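Local coordinates for hypothetical protein AQ_328 (Aquifex aeolicus, PDB 1R4V) that is of unknown function but has an ancestral histone fold, and may take part in protein heterodimerization, at residues A[53-58]-A[162-167]; A[58-63]-A[113-118]; A[40-45]-A[144-149]; A[29-34]-A[106-111]. One frame throughout, in Å; residues are numbered along the deposited sequence.

Contact 1: residues A[53-58]-A[162-167]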
loop_
_atom_site.group_PDB
_atom_site.type_symbol
_atom_site.label_atom_id
_atom_site.label_comp_id
_atom_site.label_asym_id
_atom_site.label_seq_id
_atom_site.Cartn_x
_atom_site.Cartn_y
_atom_site.Cartn_z
ATOM N N LEU A 53 5.110 -5.194 2.323
ATOM C CA LEU A 53 3.677 -5.500 2.271
ATOM C C LEU A 53 2.982 -5.458 3.628
ATOM O O LEU A 53 1.811 -5.059 3.707
ATOM C CB LEU A 53 3.445 -6.857 1.600
ATOM C CG LEU A 53 3.895 -6.997 0.155
ATOM C CD1 LEU A 53 3.594 -8.439 -0.309
ATOM C CD2 LEU A 53 3.235 -5.985 -0.736
ATOM N N ASN A 54 3.672 -5.847 4.705
ATOM C CA ASN A 54 3.078 -5.745 6.029
ATOM C C ASN A 54 2.886 -4.272 6.400
ATOM O O ASN A 54 1.893 -3.935 7.024
ATOM C CB ASN A 54 3.872 -6.470 7.099
ATOM C CG ASN A 54 3.729 -7.983 7.014
ATOM O OD1 ASN A 54 2.781 -8.509 6.427
ATOM N ND2 ASN A 54 4.676 -8.691 7.629
ATOM N N SER A 55 3.817 -3.414 5.995
ATOM C CA SER A 55 3.728 -1.983 6.245
ATOM C C SER A 55 2.607 -1.352 5.405
ATOM O O SER A 55 1.856 -0.502 5.891
ATOM C CB SER A 55 5.084 -1.316 5.995
ATOM O OG SER A 55 4.990 0.076 6.178
ATOM N N VAL A 56 2.484 -1.765 4.142
ATOM C CA VAL A 56 1.403 -1.305 3.278
ATOM C C VAL A 56 0.047 -1.682 3.890
ATOM O O VAL A 56 -0.873 -0.859 3.990
ATOM C CB VAL A 56 1.577 -1.837 1.826
ATOM C CG1 VAL A 56 0.336 -1.587 0.995
ATOM C CG2 VAL A 56 2.792 -1.187 1.175
ATOM N N LYS A 57 -0.081 -2.925 4.342
ATOM C CA LYS A 57 -1.305 -3.425 4.940
ATOM C C LYS A 57 -1.642 -2.666 6.210
ATOM O O LYS A 57 -2.817 -2.347 6.433
ATOM C CB LYS A 57 -1.147 -4.916 5.240
ATOM C CG LYS A 57 -2.323 -5.635 5.908
ATOM C CD LYS A 57 -1.930 -7.113 6.193
ATOM C CE LYS A 57 -3.100 -7.872 6.809
ATOM N NZ LYS A 57 -2.872 -9.347 6.931
ATOM N N ALA A 58 -0.652 -2.430 7.066
ATOM C CA ALA A 58 -0.838 -1.588 8.270
ATOM C C ALA A 58 -1.362 -0.168 7.975
ATOM O O ALA A 58 -2.338 0.298 8.560
ATOM C CB ALA A 58 0.444 -1.535 9.078
ATOM N N PHE A 162 12.785 0.166 9.899
ATOM C CA PHE A 162 12.769 1.614 10.115
ATOM C C PHE A 162 11.795 2.370 9.196
ATOM O O PHE A 162 11.107 3.273 9.642
ATOM C CB PHE A 162 14.183 2.155 9.936
ATOM C CG PHE A 162 14.291 3.657 10.066
ATOM C CD1 PHE A 162 14.010 4.288 11.269
ATOM C CD2 PHE A 162 14.702 4.438 8.989
ATOM C CE1 PHE A 162 14.127 5.666 11.395
ATOM C CE2 PHE A 162 14.824 5.823 9.108
ATOM C CZ PHE A 162 14.537 6.433 10.323
ATOM N N VAL A 163 11.721 2.010 7.919
ATOM C CA VAL A 163 10.736 2.589 6.993
ATOM C C VAL A 163 9.309 2.384 7.520
ATOM O O VAL A 163 8.542 3.335 7.578
ATOM C CB VAL A 163 10.906 2.039 5.543
ATOM C CG1 VAL A 163 9.734 2.367 4.623
ATOM C CG2 VAL A 163 12.194 2.568 4.914
ATOM N N ALA A 164 8.960 1.169 7.924
ATOM C CA ALA A 164 7.652 0.903 8.504
ATOM C C ALA A 164 7.321 1.771 9.726
ATOM O O ALA A 164 6.178 2.224 9.851
ATOM C CB ALA A 164 7.504 -0.549 8.878
ATOM N N GLN A 165 8.302 1.984 10.600
ATOM C CA GLN A 165 8.176 2.864 11.757
ATOM C C GLN A 165 7.873 4.300 11.375
ATOM O O GLN A 165 6.976 4.929 11.942
ATOM C CB GLN A 165 9.454 2.854 12.583
ATOM C CG GLN A 165 9.641 1.593 13.390
ATOM C CD GLN A 165 10.822 1.661 14.368
ATOM O OE1 GLN A 165 10.598 1.808 15.571
ATOM N NE2 GLN A 165 12.061 1.588 13.864
ATOM N N ILE A 166 8.617 4.855 10.425
ATOM C CA ILE A 166 8.398 6.254 10.071
ATOM C C ILE A 166 7.144 6.449 9.242
ATOM O O ILE A 166 6.528 7.498 9.331
ATOM C CB ILE A 166 9.635 6.951 9.467
ATOM C CG1 ILE A 166 10.026 6.371 8.125
ATOM C CG2 ILE A 166 10.799 6.894 10.460
ATOM C CD1 ILE A 166 11.258 7.047 7.542
ATOM N N VAL A 167 6.757 5.450 8.458
ATOM C CA VAL A 167 5.499 5.491 7.736
ATOM C C VAL A 167 4.333 5.504 8.716
ATOM O O VAL A 167 3.410 6.299 8.568
ATOM C CB VAL A 167 5.376 4.314 6.765
ATOM C CG1 VAL A 167 3.942 4.075 6.338
ATOM C CG2 VAL A 167 6.275 4.579 5.568
HETATM O O HOH W 1 4.067 1.154 8.632
#
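Ser-55 and Ala-164 are the nearest CA pair of segments 53-58 and 162-167, 5.4 Å apart, where helix 46-62 packs on helix 157-168. Such closeness is possible because both residues are small. Ser-55 OG rests on Ala-164, 3.6 Å from its CA and 3.7 Å from its CB. The serine CB lies 3.8 Å from the same methyl, and Val-167 CG1 touches the hydroxyl from one turn further along, 4.1 Å from Ser-55 OG. With OG anti to the backbone N (chi1 177°), the hydroxyl reaches out from its helix to the other one.

No direct hydrogen bond joins the two segments; a water makes the polar link. It stands 2.8 Å from Ser-55 OG and donates a hydrogen bond to Ala-164 O over 2.7 Å. Ser-55 OG is also hydrogen-bonded to His-142 NE2 on helix 131-149, so this buried hydroxyl has two polar partners and ties three helices together.

Further out, Leu-53 and Val-56 pack on Met-135 of helix 131-149, while Ile-166 covers Val-145 and Ala-149 of that same helix. Helix 131-149 thus packs against both helices. Glu-158 and Glu-161, earlier on helix 157-168, bind a zinc ion about 10 Å from the Ala-164 side chain. Besides the water particular to this contact, such close packing through small residues is what is expected between helices of a mainly helical histone fold.

Contact 2: residues A[58-63]-A[113-118]; sequences AAFGKL and IAFIPP
Phe-60 and Phe-115 form an offset face-to-face stack that holds the loop following helix 106-113 against the end of helix 46-62, at a partly buried place in this histone fold. The ring centroids are 4.2 Å apart and the planes are inclined by 20°. Phe-115 CG lies opposite its backbone N (chi1 177°), which extends the ring across to Phe-60. The overlap is partial: Phe-115 CE1 lies over one face of the Phe-60 ring, near its rim, and Phe-60 CD2 approaches Phe-115 CZ to 3.6 Å. Phe-60 CB adds an off-centre CH-pi contact, 4.2 Å from the centroid of the Phe-115 ring.

The other face of Phe-115 is covered by its own chain, as Pro-117 N sits over the rim there, so the ring is held between helix and loop. At its edge, in plane, stands Gly-61 CA. Phe-60 in turn makes a T-shaped pair with Tyr-131 of helix 131-149, which also receives Pro-117.

Ala-114, with a positive phi, is the first residue to leave the helical conformation. Just before it, Ile-113 O accepts a hydrogen bond from Lys-57 NZ, a polar tie from the end of helix 106-113 to helix 46-62. At the outer end of the contact the Pro-118 ring lies against the helix backbone, with its CG 3.5 Å from Gly-61 O.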
loop_
_atom_site.group_PDB
_atom_site.type_symbol
_atom_site.label_atom_id
_atom_site.label_comp_id
_atom_site.label_asym_id
_atom_site.label_seq_id
_atom_site.Cartn_x
_atom_site.Cartn_y
_atom_site.Cartn_z
ATOM N N ALA A 58 -0.652 -2.430 7.066
ATOM C CA ALA A 58 -0.838 -1.588 8.270
ATOM C C ALA A 58 -1.362 -0.168 7.975
ATOM O O ALA A 58 -2.338 0.298 8.560
ATOM C CB ALA A 58 0.444 -1.535 9.078
ATOM N N ALA A 59 -0.709 0.505 7.037
ATOM C CA ALA A 59 -1.058 1.832 6.590
ATOM C C ALA A 59 -2.478 1.863 6.018
ATOM O O ALA A 59 -3.249 2.780 6.333
ATOM C CB ALA A 59 -0.064 2.328 5.563
ATOM N N PHE A 60 -2.835 0.848 5.235
ATOM C CA PHE A 60 -4.158 0.711 4.628
ATOM C C PHE A 60 -5.203 0.673 5.738
ATOM O O PHE A 60 -6.228 1.352 5.657
ATOM C CB PHE A 60 -4.232 -0.566 3.758
ATOM C CG PHE A 60 -5.226 -0.521 2.629
ATOM C CD1 PHE A 60 -4.983 -1.280 1.490
ATOM C CD2 PHE A 60 -6.378 0.247 2.665
ATOM C CE1 PHE A 60 -5.868 -1.274 0.434
ATOM C CE2 PHE A 60 -7.269 0.252 1.610
ATOM C CZ PHE A 60 -7.017 -0.503 0.495
ATOM N N GLY A 61 -4.954 -0.108 6.789
ATOM C CA GLY A 61 -5.852 -0.176 7.935
ATOM C C GLY A 61 -6.026 1.181 8.606
ATOM O O GLY A 61 -7.131 1.533 9.018
ATOM N N LYS A 62 -4.936 1.937 8.733
ATOM C CA LYS A 62 -4.945 3.302 9.292
ATOM C C LYS A 62 -5.771 4.301 8.491
ATOM O O LYS A 62 -6.288 5.284 9.040
ATOM C CB LYS A 62 -3.527 3.824 9.494
ATOM C CG LYS A 62 -2.872 3.157 10.660
ATOM C CD LYS A 62 -1.502 3.754 10.981
ATOM C CE LYS A 62 -1.541 4.540 12.289
ATOM N NZ LYS A 62 -0.211 5.084 12.682
ATOM N N LEU A 63 -5.968 4.034 7.208
ATOM C CA LEU A 63 -6.834 4.884 6.416
ATOM C C LEU A 63 -8.295 4.826 6.850
ATOM O O LEU A 63 -9.066 5.722 6.514
ATOM C CB LEU A 63 -6.736 4.550 4.925
ATOM C CG LEU A 63 -5.347 4.723 4.299
ATOM C CD1 LEU A 63 -5.340 4.265 2.861
ATOM C CD2 LEU A 63 -4.833 6.140 4.413
ATOM N N ILE A 113 -2.084 -9.894 0.589
ATOM C CA ILE A 113 -2.106 -9.330 1.940
ATOM C C ILE A 113 -3.352 -9.676 2.756
ATOM O O ILE A 113 -3.337 -9.533 3.983
ATOM C CB ILE A 113 -1.818 -7.821 1.956
ATOM C CG1 ILE A 113 -2.855 -7.019 1.165
ATOM C CG2 ILE A 113 -0.387 -7.596 1.465
ATOM C CD1 ILE A 113 -2.920 -5.539 1.494
ATOM N N ALA A 114 -4.414 -10.145 2.099
ATOM C CA ALA A 114 -5.635 -10.593 2.760
ATOM C C ALA A 114 -6.121 -9.495 3.718
ATOM O O ALA A 114 -6.277 -9.710 4.923
ATOM C CB ALA A 114 -5.413 -11.904 3.488
ATOM N N PHE A 115 -6.351 -8.320 3.145
ATOM C CA PHE A 115 -6.672 -7.129 3.916
ATOM C C PHE A 115 -8.077 -7.198 4.514
ATOM O O PHE A 115 -9.025 -7.554 3.829
ATOM C CB PHE A 115 -6.540 -5.891 3.021
ATOM C CG PHE A 115 -6.920 -4.617 3.701
ATOM C CD1 PHE A 115 -8.007 -3.874 3.269
ATOM C CD2 PHE A 115 -6.198 -4.168 4.791
ATOM C CE1 PHE A 115 -8.354 -2.695 3.912
ATOM C CE2 PHE A 115 -6.537 -2.985 5.436
ATOM C CZ PHE A 115 -7.632 -2.255 4.997
ATOM N N ILE A 116 -8.190 -6.869 5.797
ATOM C CA ILE A 116 -9.460 -6.787 6.523
ATOM C C ILE A 116 -9.458 -5.424 7.197
ATOM O O ILE A 116 -8.691 -5.187 8.130
ATOM C CB ILE A 116 -9.555 -7.905 7.567
ATOM C CG1 ILE A 116 -9.510 -9.270 6.862
ATOM C CG2 ILE A 116 -10.829 -7.770 8.419
ATOM C CD1 ILE A 116 -9.161 -10.421 7.769
ATOM N N PRO A 117 -10.268 -4.482 6.744
ATOM C CA PRO A 117 -10.248 -3.177 7.399
ATOM C C PRO A 117 -10.766 -3.292 8.836
ATOM O O PRO A 117 -11.640 -4.117 9.107
ATOM C CB PRO A 117 -11.148 -2.323 6.510
ATOM C CG PRO A 117 -11.978 -3.272 5.777
ATOM C CD PRO A 117 -11.211 -4.524 5.620
ATOM N N PRO A 118 -10.220 -2.502 9.745
ATOM C CA PRO A 118 -10.603 -2.562 11.157
ATOM C C PRO A 118 -11.897 -1.813 11.475
ATOM O O PRO A 118 -11.913 -0.893 12.285
ATOM C CB PRO A 118 -9.397 -1.929 11.848
ATOM C CG PRO A 118 -8.862 -0.917 10.844
ATOM C CD PRO A 118 -9.161 -1.502 9.497
#

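Contact 3: residues A[40-45]-A[144-149]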
loop_
_atom_site.group_PDB
_atom_site.type_symbol
_atom_site.label_atom_id
_atom_site.label_comp_id
_atom_site.label_asym_id
_atom_site.label_seq_id
_atom_site.Cartn_x
_atom_site.Cartn_y
_atom_site.Cartn_z
ATOM N N LEU A 40 12.386 2.009 -10.073
ATOM C CA LEU A 40 12.593 2.781 -8.841
ATOM C C LEU A 40 13.980 2.670 -8.206
ATOM O O LEU A 40 14.228 3.370 -7.237
ATOM C CB LEU A 40 11.534 2.379 -7.802
ATOM C CG LEU A 40 10.074 2.491 -8.232
ATOM C CD1 LEU A 40 9.070 2.004 -7.172
ATOM C CD2 LEU A 40 9.769 3.920 -8.613
ATOM N N ASP A 41 14.868 1.827 -8.737
ATOM C CA ASP A 41 16.232 1.607 -8.245
ATOM C C ASP A 41 16.271 1.034 -6.827
ATOM O O ASP A 41 17.129 1.415 -6.024
ATOM C CB ASP A 41 17.082 2.891 -8.311
ATOM C CG ASP A 41 17.307 3.388 -9.742
ATOM O OD1 ASP A 41 17.081 4.598 -9.991
ATOM O OD2 ASP A 41 17.703 2.650 -10.684
ATOM N N ILE A 42 15.340 0.139 -6.517
ATOM C CA ILE A 42 15.285 -0.499 -5.216
ATOM C C ILE A 42 15.324 -1.999 -5.454
ATOM O O ILE A 42 14.457 -2.555 -6.126
ATOM C CB ILE A 42 14.012 -0.154 -4.432
ATOM C CG1 ILE A 42 13.952 1.333 -4.072
ATOM C CG2 ILE A 42 13.941 -1.050 -3.193
ATOM C CD1 ILE A 42 12.558 1.827 -3.756
ATOM N N ASP A 43 16.326 -2.642 -4.882
ATOM C CA ASP A 43 16.514 -4.066 -4.994
ATOM C C ASP A 43 15.866 -4.748 -3.786
ATOM O O ASP A 43 16.386 -4.715 -2.680
ATOM C CB ASP A 43 18.016 -4.331 -5.093
ATOM C CG ASP A 43 18.370 -5.806 -5.248
ATOM O OD1 ASP A 43 17.459 -6.662 -5.339
ATOM O OD2 ASP A 43 19.563 -6.218 -5.282
ATOM N N LEU A 44 14.719 -5.389 -4.002
ATOM C CA LEU A 44 14.003 -6.134 -2.970
ATOM C C LEU A 44 14.349 -7.624 -2.978
ATOM O O LEU A 44 14.752 -8.155 -4.007
ATOM C CB LEU A 44 12.493 -6.011 -3.221
ATOM C CG LEU A 44 11.824 -4.646 -3.293
ATOM C CD1 LEU A 44 10.380 -4.769 -3.807
ATOM C CD2 LEU A 44 11.873 -3.995 -1.924
ATOM N N THR A 45 14.177 -8.278 -1.831
ATOM C CA THR A 45 14.222 -9.725 -1.657
ATOM C C THR A 45 12.869 -10.175 -1.138
ATOM O O THR A 45 12.061 -9.328 -0.732
ATOM C CB THR A 45 15.263 -10.139 -0.619
ATOM O OG1 THR A 45 14.942 -9.595 0.673
ATOM C CG2 THR A 45 16.625 -9.546 -0.934
ATOM N N ASP A 144 9.250 5.825 -2.141
ATOM C CA ASP A 144 9.746 7.178 -1.940
ATOM C C ASP A 144 10.457 7.240 -0.585
ATOM O O ASP A 144 11.563 7.747 -0.482
ATOM C CB ASP A 144 8.606 8.199 -2.020
ATOM C CG ASP A 144 9.098 9.660 -1.952
ATOM O OD1 ASP A 144 10.069 10.028 -2.653
ATOM O OD2 ASP A 144 8.559 10.530 -1.226
ATOM N N VAL A 145 9.837 6.686 0.449
ATOM C CA VAL A 145 10.394 6.695 1.785
ATOM C C VAL A 145 11.645 5.811 1.826
ATOM O O VAL A 145 12.628 6.216 2.442
ATOM C CB VAL A 145 9.344 6.263 2.829
ATOM C CG1 VAL A 145 9.978 6.192 4.232
ATOM C CG2 VAL A 145 8.168 7.264 2.796
ATOM N N ILE A 146 11.637 4.645 1.177
ATOM C CA ILE A 146 12.834 3.776 1.166
ATOM C C ILE A 146 14.054 4.527 0.636
ATOM O O ILE A 146 15.131 4.504 1.226
ATOM C CB ILE A 146 12.581 2.507 0.314
ATOM C CG1 ILE A 146 11.599 1.566 1.039
ATOM C CG2 ILE A 146 13.872 1.784 -0.044
ATOM C CD1 ILE A 146 10.933 0.582 0.150
ATOM N N LYS A 147 13.875 5.183 -0.501
ATOM C CA LYS A 147 14.932 5.966 -1.129
ATOM C C LYS A 147 15.403 7.154 -0.318
ATOM O O LYS A 147 16.597 7.463 -0.331
ATOM C CB LYS A 147 14.484 6.419 -2.511
ATOM C CG LYS A 147 14.518 5.231 -3.466
ATOM C CD LYS A 147 14.476 5.652 -4.928
ATOM C CE LYS A 147 13.064 5.934 -5.372
ATOM N NZ LYS A 147 13.036 5.916 -6.856
ATOM N N LYS A 148 14.489 7.808 0.385
ATOM C CA LYS A 148 14.844 8.946 1.232
ATOM C C LYS A 148 15.311 8.593 2.645
ATOM O O LYS A 148 15.896 9.438 3.320
ATOM C CB LYS A 148 13.655 9.895 1.303
ATOM C CG LYS A 148 13.565 10.707 0.038
ATOM C CD LYS A 148 12.215 11.271 -0.220
ATOM C CE LYS A 148 12.290 12.043 -1.532
ATOM N NZ LYS A 148 10.977 12.572 -1.875
ATOM N N ALA A 149 15.088 7.374 3.107
ATOM C CA ALA A 149 15.433 7.005 4.487
ATOM C C ALA A 149 16.495 5.920 4.682
ATOM O O ALA A 149 17.166 5.947 5.695
ATOM C CB ALA A 149 14.186 6.630 5.251
#
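Lys-147 donates from its NZ to Leu-40 O over 2.8 Å, the one hydrogen bond between these segments. The ammonium group comes at the carbonyl from the side, at a C=O...N angle of 122°, and is tilted 25° out of the carbonyl plane. The lysine chain bends at chi3 (-82°), which brings CD (3.3 Å) and CE (3.4 Å) alongside Leu-40 O as NZ bonds it. Asp-41 OD1, 5.3 Å from Lys-147 NZ, is too far for a salt bridge but may favour the lysine's charge slightly; Asp-41 OD2 also makes a long, weak ion pair with Arg-153.

Apolar contact centres on Ile-42. Its CD1 touches two neighbouring side chains of the helix, 3.9 Å from Ile-146 CG2 and equally far from Lys-147 CG. The lysine thus offers its aliphatic base to the isoleucine and its charged tip to the backbone. Pro-155 and Ala-143 also pack on Ile-42. In the histone fold this places the connection between helix 29-40 and helix 46-62, which Asp-41 opens with a positive phi, on the end of the long helix 131-149.

Some polar bonds are local to each partner. Thr-45 is the N-cap of helix 46-62, and its N bonds Thr-48 OG1, consistent with a capping box. On helix 131-149, Lys-148 NZ makes a salt bridge one turn back to Asp-144 OD1, 2.8 Å away, on that oxygen's syn lone pair.

Contact 4: residues A[29-34]-A[106-111]. With ZN (zinc ion), chain C; CAC (cacodylate ion), chain D.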
loop_
_atom_site.group_PDB
_atom_site.type_symbol
_atom_site.label_atom_id
_atom_site.label_comp_id
_atom_site.label_asym_id
_atom_site.label_seq_id
_atom_site.Cartn_x
_atom_site.Cartn_y
_atom_site.Cartn_z
ATOM N N PHE A 29 5.009 -10.909 -6.508
ATOM C CA PHE A 29 6.348 -10.613 -5.961
ATOM C C PHE A 29 7.298 -10.382 -7.119
ATOM O O PHE A 29 7.975 -9.358 -7.239
ATOM C CB PHE A 29 6.859 -11.772 -5.100
ATOM C CG PHE A 29 6.360 -11.803 -3.676
ATOM C CD1 PHE A 29 5.046 -11.499 -3.342
ATOM C CD2 PHE A 29 7.228 -12.164 -2.653
ATOM C CE1 PHE A 29 4.614 -11.552 -2.042
ATOM C CE2 PHE A 29 6.802 -12.209 -1.338
ATOM C CZ PHE A 29 5.489 -11.908 -1.031
ATOM N N ASP A 30 7.335 -11.388 -7.986
ATOM C CA ASP A 30 7.950 -11.315 -9.303
ATOM C C ASP A 30 7.863 -9.926 -9.947
ATOM O O ASP A 30 8.865 -9.263 -10.168
ATOM C CB ASP A 30 7.239 -12.387 -10.147
ATOM C CG ASP A 30 5.805 -12.682 -9.623
ATOM O OD1 ASP A 30 4.769 -12.137 -10.123
ATOM O OD2 ASP A 30 5.680 -13.451 -8.634
ATOM N N LYS A 31 6.645 -9.461 -10.213
ATOM C CA LYS A 31 6.378 -8.213 -10.923
ATOM C C LYS A 31 6.720 -6.966 -10.127
ATOM O O LYS A 31 7.124 -5.933 -10.690
ATOM C CB LYS A 31 4.893 -8.194 -11.305
ATOM C CG LYS A 31 4.629 -9.317 -12.309
ATOM C CD LYS A 31 3.196 -9.783 -12.368
ATOM C CE LYS A 31 2.354 -8.820 -13.112
ATOM N NZ LYS A 31 1.368 -9.602 -13.946
ATOM N N LEU A 32 6.533 -7.062 -8.814
ATOM C CA LEU A 32 6.879 -5.962 -7.922
ATOM C C LEU A 32 8.391 -5.827 -7.884
ATOM O O LEU A 32 8.911 -4.732 -8.037
ATOM C CB LEU A 32 6.344 -6.235 -6.527
ATOM C CG LEU A 32 6.529 -5.076 -5.526
ATOM C CD1 LEU A 32 5.655 -3.890 -5.871
ATOM C CD2 LEU A 32 6.252 -5.588 -4.140
ATOM N N ASP A 33 9.064 -6.962 -7.681
ATOM C CA ASP A 33 10.525 -7.066 -7.626
ATOM C C ASP A 33 11.090 -6.417 -8.864
ATOM O O ASP A 33 11.885 -5.471 -8.818
ATOM C CB ASP A 33 10.880 -8.548 -7.498
ATOM C CG ASP A 33 12.367 -8.858 -7.577
ATOM O OD1 ASP A 33 13.229 -7.966 -7.681
ATOM O OD2 ASP A 33 12.737 -10.046 -7.563
ATOM N N HIS A 34 10.622 -6.916 -10.001
ATOM C CA HIS A 34 11.022 -6.399 -11.288
ATOM C C HIS A 34 10.726 -4.895 -11.458
ATOM O O HIS A 34 11.595 -4.168 -11.925
ATOM C CB HIS A 34 10.405 -7.290 -12.376
ATOM C CG HIS A 34 10.942 -7.021 -13.732
ATOM N ND1 HIS A 34 11.777 -7.903 -14.386
ATOM C CD2 HIS A 34 10.774 -5.963 -14.555
ATOM C CE1 HIS A 34 12.081 -7.405 -15.570
ATOM N NE2 HIS A 34 11.488 -6.230 -15.696
ATOM N N VAL A 106 0.015 -5.425 -8.442
ATOM C CA VAL A 106 -0.852 -4.887 -7.381
ATOM C C VAL A 106 -2.091 -5.740 -7.151
ATOM O O VAL A 106 -2.453 -5.990 -6.004
ATOM C CB VAL A 106 -1.190 -3.397 -7.599
ATOM C CG1 VAL A 106 -2.147 -2.886 -6.533
ATOM C CG2 VAL A 106 0.072 -2.546 -7.552
ATOM N N ASP A 107 -2.712 -6.244 -8.214
ATOM C CA ASP A 107 -3.895 -7.091 -8.069
ATOM C C ASP A 107 -3.603 -8.383 -7.340
ATOM O O ASP A 107 -4.403 -8.811 -6.512
ATOM C CB ASP A 107 -4.540 -7.379 -9.414
ATOM C CG ASP A 107 -5.129 -6.135 -10.031
ATOM O OD1 ASP A 107 -4.909 -5.899 -11.242
ATOM O OD2 ASP A 107 -5.807 -5.330 -9.360
ATOM N N GLU A 108 -2.449 -8.988 -7.625
ATOM C CA GLU A 108 -2.056 -10.201 -6.944
ATOM C C GLU A 108 -1.624 -9.863 -5.520
ATOM O O GLU A 108 -1.887 -10.626 -4.591
ATOM C CB GLU A 108 -0.925 -10.922 -7.698
ATOM C CG GLU A 108 -1.230 -11.227 -9.161
ATOM C CD GLU A 108 -0.777 -10.158 -10.161
ATOM O OE1 GLU A 108 -1.143 -8.959 -10.025
ATOM O OE2 GLU A 108 -0.050 -10.528 -11.118
ATOM N N LEU A 109 -0.964 -8.727 -5.335
ATOM C CA LEU A 109 -0.447 -8.380 -4.018
ATOM C C LEU A 109 -1.605 -8.050 -3.066
ATOM O O LEU A 109 -1.561 -8.333 -1.862
ATOM C CB LEU A 109 0.524 -7.211 -4.136
ATOM C CG LEU A 109 1.811 -7.498 -4.919
ATOM C CD1 LEU A 109 2.496 -6.159 -5.149
ATOM C CD2 LEU A 109 2.667 -8.501 -4.178
ATOM N N LEU A 110 -2.660 -7.467 -3.617
ATOM C CA LEU A 110 -3.861 -7.153 -2.842
ATOM C C LEU A 110 -4.453 -8.438 -2.257
ATOM O O LEU A 110 -4.765 -8.502 -1.073
ATOM C CB LEU A 110 -4.901 -6.455 -3.720
ATOM C CG LEU A 110 -5.753 -5.342 -3.102
ATOM C CD1 LEU A 110 -7.064 -5.323 -3.831
ATOM C CD2 LEU A 110 -5.950 -5.392 -1.572
ATOM N N GLU A 111 -4.602 -9.468 -3.081
ATOM C CA GLU A 111 -5.104 -10.758 -2.605
ATOM C C GLU A 111 -4.157 -11.391 -1.598
ATOM O O GLU A 111 -4.579 -11.959 -0.598
ATOM C CB GLU A 111 -5.373 -11.738 -3.747
ATOM C CG GLU A 111 -6.390 -12.798 -3.350
ATOM C CD GLU A 111 -6.840 -13.686 -4.506
ATOM O OE1 GLU A 111 -8.012 -14.159 -4.485
ATOM O OE2 GLU A 111 -6.024 -13.914 -5.438
HETATM ZN ZN ZN C . 14.350 -10.965 -8.288
HETATM AS AS CAC D . 13.034 -11.128 -11.470
HETATM O O1 CAC D . 14.270 -11.181 -10.252
HETATM O O2 CAC D . 12.883 -9.656 -12.388
HETATM C C1 CAC D . 13.280 -12.609 -12.746
HETATM C C2 CAC D . 11.382 -11.330 -10.434
HETATM O O HOH W 2 15.927 -9.691 -7.699
HETATM O O HOH W 3 14.312 -12.983 -8.643
#
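Leu-109 directs its CB from helix 106-113 toward Leu-32 and Phe-29 of helix 29-40, and its CG, beside the backbone N (chi1 -65°), divides the contact between two methyls. The Leu-109 and Leu-32 side chains cross at about a right angle, with Leu-109 CD1 3.9 Å from Leu-32 CD2 and 4.0 Å from Leu-32 CD1. Leu-109 CD2 meets the first turn of the other helix, 3.9 Å from Phe-29 CD1, approaching that ring obliquely. The short helical segments cross at -125°, their axes 9.2 Å apart. Phe-29 continues the buried layer onto Leu-53 of helix 46-62 and makes a T-shaped pair with Tyr-112.

Beside this apolar patch, Lys-31 NZ and Glu-108 OE2 form a weak salt bridge of 3.3 Å; the stronger partner of the lysine is Asp-103.

Another side of helix 29-40 carries a zinc ion, which Asp-33 OD2 binds at 2.0 Å. A cacodylate oxygen and two waters are its other ligands. The cacodylate, probably from the crystallisation liquor, accepts a hydrogen bond from His-34 ND1 to its O2 (2.9 Å) and is also held by Arg-37. Helix 29-40 thus pairs a metal site on one side with the apolar helix packing of the histone-fold core on another.

How the contacts relate
Contacts 1 and 4 are buried, whereas contacts 2 and 3 are only partly so and lie on opposite sides of the chain's centre, about 22 Å apart between centres. Helix 46-62 serves contacts 1 and 2, which share Ala-58; through Leu-53 it also reaches Leu-109 of contact 4. Contacts 1 and 3 meet where helices 131-149 and 157-168 pack, with Val-163 on Val-145. Chemistry follows place: small residues and a water in contact 1, leucines flanked by a weak lysine-glutamate salt bridge in contact 4. The two loop contacts differ, contact 2 relying on aromatic stacking and contact 3 on a lysine-to-carbonyl bond beside an isoleucine packed on the helix.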